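Local structure of M157 (Murid herpesvirus 1, 2NYK) at residues T38-V41 and R45-V48; D70-F75 and N162-T167. The protein serves as a viral MHC class I-like ligand for Ly49 receptors of mouse natural killer cells. The protein carries 1 engineered substitution. All blocks are in the same frame, centred on the assembly; numbering follows the deposited sequence.

Contact 1: T38-V41 and R45-V48; sequences TISV and RPVV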
ATOM      1  N   THR A  38      -1.964   4.502   8.840  1.00 25.00           N
ATOM      2  CA  THR A  38      -1.233   4.222   7.606  1.00 24.97           C
ATOM      3  C   THR A  38      -1.835   4.913   6.392  1.00 24.00           C
ATOM      4  O   THR A  38      -3.025   5.248   6.364  1.00 22.57           O
ATOM      5  CB  THR A  38      -1.154   2.703   7.268  1.00 25.55           C
ATOM      6  OG1 THR A  38      -2.463   2.211   6.976  1.00 25.90           O
ATOM      7  CG2 THR A  38      -0.555   1.903   8.403  1.00 26.03           C
ATOM      8  N   ILE A  39      -0.995   5.127   5.393  1.00 23.06           N
ATOM      9  CA  ILE A  39      -1.446   5.668   4.122  1.00 23.20           C
ATOM     10  C   ILE A  39      -0.883   4.745   3.065  1.00 22.75           C
ATOM     11  O   ILE A  39       0.307   4.417   3.106  1.00 21.07           O
ATOM     12  CB  ILE A  39      -0.932   7.096   3.867  1.00 23.25           C
ATOM     13  CG1 ILE A  39      -1.440   8.083   4.926  1.00 23.04           C
ATOM     14  CG2 ILE A  39      -1.374   7.590   2.446  1.00 23.87           C
ATOM     15  CD1 ILE A  39      -0.783   9.414   4.783  1.00 19.32           C
ATOM     16  N   SER A  40      -1.736   4.357   2.112  1.00 21.48           N
ATOM     17  CA  SER A  40      -1.339   3.551   0.973  1.00 22.42           C
ATOM     18  C   SER A  40      -1.871   4.299  -0.241  1.00 23.26           C
ATOM     19  O   SER A  40      -2.750   5.168  -0.102  1.00 20.80           O
ATOM     20  CB  SER A  40      -2.010   2.172   1.045  1.00 22.64           C
ATOM     21  OG  SER A  40      -1.880   1.645   2.375  1.00 30.46           O
ATOM     22  N   VAL A  41      -1.373   3.955  -1.426  1.00 22.02           N
ATOM     23  CA  VAL A  41      -1.868   4.576  -2.629  1.00 23.10           C
ATOM     24  C   VAL A  41      -2.104   3.473  -3.621  1.00 22.92           C
ATOM     25  O   VAL A  41      -1.410   2.458  -3.590  1.00 23.19           O
ATOM     26  CB  VAL A  41      -0.894   5.607  -3.241  1.00 23.10           C
ATOM     27  CG1 VAL A  41      -0.610   6.755  -2.255  1.00 22.51           C
ATOM     28  CG2 VAL A  41       0.405   4.920  -3.666  1.00 22.51           C
ATOM     29  N   ARG A  45       0.575  -1.574  -0.895  1.00 22.36           N
ATOM     30  CA  ARG A  45       1.035  -1.638   0.494  1.00 22.17           C
ATOM     31  C   ARG A  45       1.179  -0.223   1.036  1.00 20.59           C
ATOM     32  O   ARG A  45       1.247   0.725   0.266  1.00 20.85           O
ATOM     33  CB  ARG A  45       2.414  -2.326   0.575  1.00 23.30           C
ATOM     34  CG  ARG A  45       2.642  -3.468  -0.430  1.00 27.65           C
ATOM     35  CD  ARG A  45       1.785  -4.717  -0.188  1.00 31.40           C
ATOM     36  NE  ARG A  45       1.976  -5.288   1.154  1.00 34.97           N
ATOM     37  CZ  ARG A  45       2.918  -6.171   1.520  1.00 38.25           C
ATOM     38  NH1 ARG A  45       3.834  -6.648   0.666  1.00 36.66           N
ATOM     39  NH2 ARG A  45       2.946  -6.582   2.790  1.00 38.40           N
ATOM     40  N   PRO A  46       1.189  -0.067   2.365  1.00 20.28           N
ATOM     41  CA  PRO A  46       1.357   1.256   2.919  1.00 21.35           C
ATOM     42  C   PRO A  46       2.698   1.891   2.589  1.00 20.74           C
ATOM     43  O   PRO A  46       3.743   1.226   2.564  1.00 21.33           O
ATOM     44  CB  PRO A  46       1.236   1.033   4.429  1.00 21.02           C
ATOM     45  CG  PRO A  46       0.343  -0.214   4.540  1.00 22.11           C
ATOM     46  CD  PRO A  46       0.900  -1.073   3.411  1.00 21.89           C
ATOM     47  N   VAL A  47       2.651   3.186   2.348  1.00 20.39           N
ATOM     48  CA  VAL A  47       3.883   3.947   2.062  1.00 20.99           C
ATOM     49  C   VAL A  47       4.214   4.939   3.199  1.00 21.63           C
ATOM     50  O   VAL A  47       5.284   5.574   3.209  1.00 21.41           O
ATOM     51  CB  VAL A  47       3.793   4.659   0.697  1.00 20.65           C
ATOM     52  CG1 VAL A  47       3.803   3.614  -0.440  1.00 16.02           C
ATOM     53  CG2 VAL A  47       2.575   5.543   0.625  1.00 20.78           C
ATOM     54  N   VAL A  48       3.287   5.050   4.151  1.00 22.17           N
ATOM     55  CA  VAL A  48       3.472   5.871   5.366  1.00 22.68           C
ATOM     56  C   VAL A  48       2.833   5.137   6.532  1.00 24.19           C
ATOM     57  O   VAL A  48       1.648   4.758   6.460  1.00 23.45           O
ATOM     58  CB  VAL A  48       2.795   7.284   5.245  1.00 23.19           C
ATOM     59  CG1 VAL A  48       3.076   8.119   6.539  1.00 22.85           C
ATOM     60  CG2 VAL A  48       3.300   8.041   4.033  1.00 21.24           C
TER

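Contact 2: D70-F75 and N162-T167; sequences DIEYVF and NRWRST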
ATOM      1  N   ASP A  70       0.012  18.658   8.061  1.00 28.81           N
ATOM      2  CA  ASP A  70      -0.435  18.302   6.709  1.00 28.79           C
ATOM      3  C   ASP A  70      -1.819  17.624   6.774  1.00 27.80           C
ATOM      4  O   ASP A  70      -2.135  16.963   7.771  1.00 26.26           O
ATOM      5  CB  ASP A  70       0.594  17.384   6.015  1.00 29.01           C
ATOM      6  CG  ASP A  70       1.770  18.153   5.420  1.00 32.52           C
ATOM      7  OD1 ASP A  70       1.555  19.188   4.733  1.00 35.80           O
ATOM      8  OD2 ASP A  70       2.920  17.707   5.618  1.00 35.08           O
ATOM      9  N   ILE A  71      -2.626  17.797   5.722  1.00 26.36           N
ATOM     10  CA  ILE A  71      -3.996  17.254   5.693  1.00 26.68           C
ATOM     11  C   ILE A  71      -4.050  15.749   5.976  1.00 25.64           C
ATOM     12  O   ILE A  71      -4.874  15.302   6.764  1.00 25.41           O
ATOM     13  CB  ILE A  71      -4.762  17.597   4.339  1.00 27.55           C
ATOM     14  CG1 ILE A  71      -6.121  16.900   4.288  1.00 28.21           C
ATOM     15  CG2 ILE A  71      -3.977  17.181   3.121  1.00 27.91           C
ATOM     16  CD1 ILE A  71      -7.109  17.482   5.273  1.00 32.62           C
ATOM     17  N   GLU A  72      -3.151  14.975   5.370  1.00 24.71           N
ATOM     18  CA  GLU A  72      -3.141  13.513   5.572  1.00 25.81           C
ATOM     19  C   GLU A  72      -2.957  13.150   7.029  1.00 25.45           C
ATOM     20  O   GLU A  72      -3.688  12.312   7.550  1.00 24.05           O
ATOM     21  CB  GLU A  72      -2.059  12.823   4.731  1.00 26.03           C
ATOM     22  CG  GLU A  72      -2.061  13.168   3.239  1.00 27.80           C
ATOM     23  CD  GLU A  72      -1.272  14.435   2.914  1.00 31.18           C
ATOM     24  OE1 GLU A  72      -1.383  15.433   3.651  1.00 34.66           O
ATOM     25  OE2 GLU A  72      -0.569  14.454   1.891  1.00 30.70           O
ATOM     26  N   TYR A  73      -1.980  13.794   7.676  1.00 26.51           N
ATOM     27  CA  TYR A  73      -1.675  13.546   9.083  1.00 26.99           C
ATOM     28  C   TYR A  73      -2.856  13.908   9.964  1.00 26.14           C
ATOM     29  O   TYR A  73      -3.260  13.140  10.838  1.00 26.86           O
ATOM     30  CB  TYR A  73      -0.440  14.339   9.551  1.00 28.19           C
ATOM     31  CG  TYR A  73      -0.242  14.192  11.055  1.00 32.36           C
ATOM     32  CD1 TYR A  73       0.612  13.223  11.567  1.00 35.93           C
ATOM     33  CD2 TYR A  73      -0.967  14.972  11.967  1.00 35.80           C
ATOM     34  CE1 TYR A  73       0.766  13.048  12.947  1.00 38.18           C
ATOM     35  CE2 TYR A  73      -0.817  14.802  13.346  1.00 37.45           C
ATOM     36  CZ  TYR A  73       0.054  13.835  13.822  1.00 38.70           C
ATOM     37  OH  TYR A  73       0.215  13.635  15.183  1.00 41.76           O
ATOM     38  N   VAL A  74      -3.393  15.102   9.745  1.00 24.90           N
ATOM     39  CA  VAL A  74      -4.513  15.598  10.536  1.00 23.39           C
ATOM     40  C   VAL A  74      -5.761  14.726  10.349  1.00 22.68           C
ATOM     41  O   VAL A  74      -6.446  14.433  11.323  1.00 23.87           O
ATOM     42  CB  VAL A  74      -4.808  17.090  10.203  1.00 23.40           C
ATOM     43  CG1 VAL A  74      -6.134  17.556  10.806  1.00 22.95           C
ATOM     44  CG2 VAL A  74      -3.650  17.982  10.688  1.00 23.00           C
ATOM     45  N   PHE A  75      -6.052  14.309   9.112  1.00 22.58           N
ATOM     46  CA  PHE A  75      -7.188  13.413   8.862  1.00 22.55           C
ATOM     47  C   PHE A  75      -7.088  12.155   9.733  1.00 22.77           C
ATOM     48  O   PHE A  75      -8.033  11.776  10.418  1.00 23.35           O
ATOM     49  CB  PHE A  75      -7.274  13.022   7.379  1.00 22.49           C
ATOM     50  CG  PHE A  75      -8.420  12.112   7.083  1.00 22.58           C
ATOM     51  CD1 PHE A  75      -9.710  12.622   6.959  1.00 21.80           C
ATOM     52  CD2 PHE A  75      -8.229  10.736   6.994  1.00 21.93           C
ATOM     53  CE1 PHE A  75     -10.780  11.792   6.750  1.00 19.74           C
ATOM     54  CE2 PHE A  75      -9.308   9.897   6.729  1.00 22.56           C
ATOM     55  CZ  PHE A  75     -10.571  10.417   6.610  1.00 22.99           C
ATOM     56  N   ASN A 162      -1.633  17.280  -5.716  1.00 24.33           N
ATOM     57  CA  ASN A 162      -0.395  18.030  -5.977  1.00 25.77           C
ATOM     58  C   ASN A 162       0.792  17.451  -5.202  1.00 25.51           C
ATOM     59  O   ASN A 162       1.882  17.284  -5.739  1.00 25.18           O
ATOM     60  CB  ASN A 162      -0.578  19.522  -5.675  1.00 25.33           C
ATOM     61  CG  ASN A 162       0.721  20.317  -5.815  1.00 28.27           C
ATOM     62  OD1 ASN A 162       1.396  20.590  -4.822  1.00 28.65           O
ATOM     63  ND2 ASN A 162       1.070  20.683  -7.048  1.00 24.86           N
ATOM     64  N   ARG A 163       0.540  17.116  -3.943  1.00 26.52           N
ATOM     65  CA  ARG A 163       1.553  16.535  -3.052  1.00 26.52           C
ATOM     66  C   ARG A 163       1.988  15.123  -3.446  1.00 26.48           C
ATOM     67  O   ARG A 163       3.173  14.776  -3.311  1.00 27.59           O
ATOM     68  CB  ARG A 163       1.031  16.510  -1.610  1.00 26.75           C
ATOM     69  CG  ARG A 163       1.107  17.817  -0.917  1.00 29.26           C
ATOM     70  CD  ARG A 163       0.205  17.884   0.345  1.00 33.06           C
ATOM     71  NE  ARG A 163       0.532  16.873   1.347  1.00 32.81           N
ATOM     72  CZ  ARG A 163       1.740  16.697   1.872  1.00 37.29           C
ATOM     73  NH1 ARG A 163       2.762  17.458   1.489  1.00 38.13           N
ATOM     74  NH2 ARG A 163       1.937  15.752   2.784  1.00 38.58           N
ATOM     75  N   TRP A 164       1.047  14.318  -3.942  1.00 25.13           N
ATOM     76  CA  TRP A 164       1.292  12.884  -4.169  1.00 25.85           C
ATOM     77  C   TRP A 164       1.469  12.413  -5.603  1.00 26.07           C
ATOM     78  O   TRP A 164       2.002  11.327  -5.823  1.00 26.23           O
ATOM     79  CB  TRP A 164       0.184  12.053  -3.508  1.00 24.79           C
ATOM     80  CG  TRP A 164       0.321  12.096  -2.001  1.00 25.27           C
ATOM     81  CD1 TRP A 164      -0.195  13.034  -1.140  1.00 22.17           C
ATOM     82  CD2 TRP A 164       1.022  11.153  -1.200  1.00 23.11           C
ATOM     83  NE1 TRP A 164       0.155  12.725   0.153  1.00 22.33           N
ATOM     84  CE2 TRP A 164       0.912  11.574   0.135  1.00 24.49           C
ATOM     85  CE3 TRP A 164       1.737   9.980  -1.490  1.00 25.78           C
ATOM     86  CZ2 TRP A 164       1.488  10.855   1.193  1.00 25.20           C
ATOM     87  CZ3 TRP A 164       2.324   9.289  -0.450  1.00 24.93           C
ATOM     88  CH2 TRP A 164       2.197   9.726   0.872  1.00 23.69           C
ATOM     89  N   ARG A 165       1.012  13.195  -6.576  1.00 26.32           N
ATOM     90  CA  ARG A 165       1.050  12.752  -7.963  1.00 27.17           C
ATOM     91  C   ARG A 165       2.402  12.162  -8.388  1.00 27.61           C
ATOM     92  O   ARG A 165       2.455  11.060  -8.883  1.00 28.60           O
ATOM     93  CB  ARG A 165       0.660  13.877  -8.924  1.00 26.79           C
ATOM     94  CG  ARG A 165       0.901  13.487 -10.355  1.00 26.16           C
ATOM     95  CD  ARG A 165       0.228  14.436 -11.336  1.00 26.80           C
ATOM     96  NE  ARG A 165       0.768  15.792 -11.299  1.00 29.03           N
ATOM     97  CZ  ARG A 165       1.918  16.177 -11.862  1.00 31.93           C
ATOM     98  NH1 ARG A 165       2.682  15.303 -12.499  1.00 30.85           N
ATOM     99  NH2 ARG A 165       2.291  17.456 -11.802  1.00 32.38           N
ATOM    100  N   SER A 166       3.478  12.922  -8.212  1.00 28.23           N
ATOM    101  CA  SER A 166       4.807  12.473  -8.609  1.00 29.51           C
ATOM    102  C   SER A 166       5.187  11.148  -7.922  1.00 27.98           C
ATOM    103  O   SER A 166       5.727  10.260  -8.554  1.00 28.31           O
ATOM    104  CB  SER A 166       5.833  13.560  -8.279  1.00 30.02           C
ATOM    105  OG  SER A 166       7.151  13.092  -8.518  1.00 36.58           O
ATOM    106  N   THR A 167       4.897  11.034  -6.630  1.00 27.13           N
ATOM    107  CA  THR A 167       5.164   9.804  -5.868  1.00 25.57           C
ATOM    108  C   THR A 167       4.429   8.619  -6.472  1.00 24.97           C
ATOM    109  O   THR A 167       5.015   7.578  -6.700  1.00 23.67           O
ATOM    110  CB  THR A 167       4.771   9.982  -4.380  1.00 26.70           C
ATOM    111  OG1 THR A 167       5.570  11.027  -3.828  1.00 25.18           O
ATOM    112  CG2 THR A 167       5.008   8.678  -3.582  1.00 23.81           C
TER

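Contact 1: T38-V41 and R45-V48
Arg-45 O lies 3.6 Å from Ser-40 CB. The Arg-45 side chain starts out away from 38-41, and its NH1 bonds to Gln-227 and forms a salt bridge with Asp-220, both in the other beta sheet of the chain.

Pro-46 packs on Ser-40. The hydroxyl OG of Ser-40 sits beside the backbone N of its own residue (chi1 -46°), which sets it against the proline, 3.3 Å from Pro-46 CA. The proline also meets Thr-38, with Pro-46 CB 4.1 Å from Thr-38 CB.

At Val-47 the regular pairing is broken. Val-47 N donates to Ile-39 O at 2.8 Å, and Val-48 N donates to the same oxygen at 3.2 Å. Two residues thus face one, which is a classic beta bulge. It sits in the antiparallel hairpin of strands 35-41 and 46-51, part of the MHC-like platform sheet. Methyl CG2 of Val-47 rests 3.5 Å from the shared Ile-39 O.

Val-48 closes the pair with Ile-39. Ile-39 N donates to Val-48 O at 2.9 Å, and Thr-38 CA makes a CA-H...O contact with that oxygen. The Ile-39 and Val-48 side chains run alongside each other on one face of the sheet, with their CB atoms 4.0 Å apart. Trp-164 of helix 157-173 packs against Val-48, while Leu-76 of helix 71-90 touches Ile-39.

Contact 2: D70-F75 and N162-T167
Glu-72 reaches across from helix 71-90 to two neighbouring residues of helix 157-173, Arg-163 and Trp-164. The hydrogen bonds centre on its OE2. Trp-164 NE1 donates to OE2 at 2.6 Å, in a nearly straight bond. The oxygen lies in the indole plane and receives this bond on its anti lone pair. Arg-163 NE donates to the same OE2 at 2.7 Å, on the syn lone pair, the oxygen standing somewhat out of the guanidinium plane. Glu-72 OE2 is therefore gripped by two donors. Arg-163 NH2 adds a weak bond to OE2, and Arg-163 NE a weak one to OE1.

The charged contacts form a network of three residues. Glu-72 meets the edge of the Arg-163 guanidinium, with the two planes at 90°. A bend in the glutamate chain (chi2 86°) turns its carboxylate to this position. Asp-70 instead stacks over a guanidinium face, its plane 18° from parallel. Asp-70 OD2 is 3.6 Å from Arg-163 NH2, an interaction of charges alone. Backbone groups outside the network hold both partners: Ser-67 N bonds to Asp-70 OD2, and Asp-65 O accepts from Arg-163 NH2. The paired charges probably favour an ionised Glu-72 beside the buried indole.

The bridge joins two helices that lie over one beta sheet, as the alpha1 and alpha2 helices do in the MHC class I platform.

Contact 1 lies in the beta sheet, near the centre of the chain, and most of its residues are buried. Contact 2 lies about 11 Å away, centre to centre, between the helices above that sheet, and is only partly buried. They hold different elements: contact 1 joins adjacent strands by backbone bonds, whereas contact 2 joins helices far apart in the sequence by charged and polar side chains. The two meet through apolar packing. Ile-39 CD1 lies 3.6 Å from Glu-72 CB, and Val-41 CG1 lies 4.1 Å from Trp-164 CE3. Glu-72 and Trp-164 thus pack on the sheet with carbon atoms while their polar atoms bond between the helices.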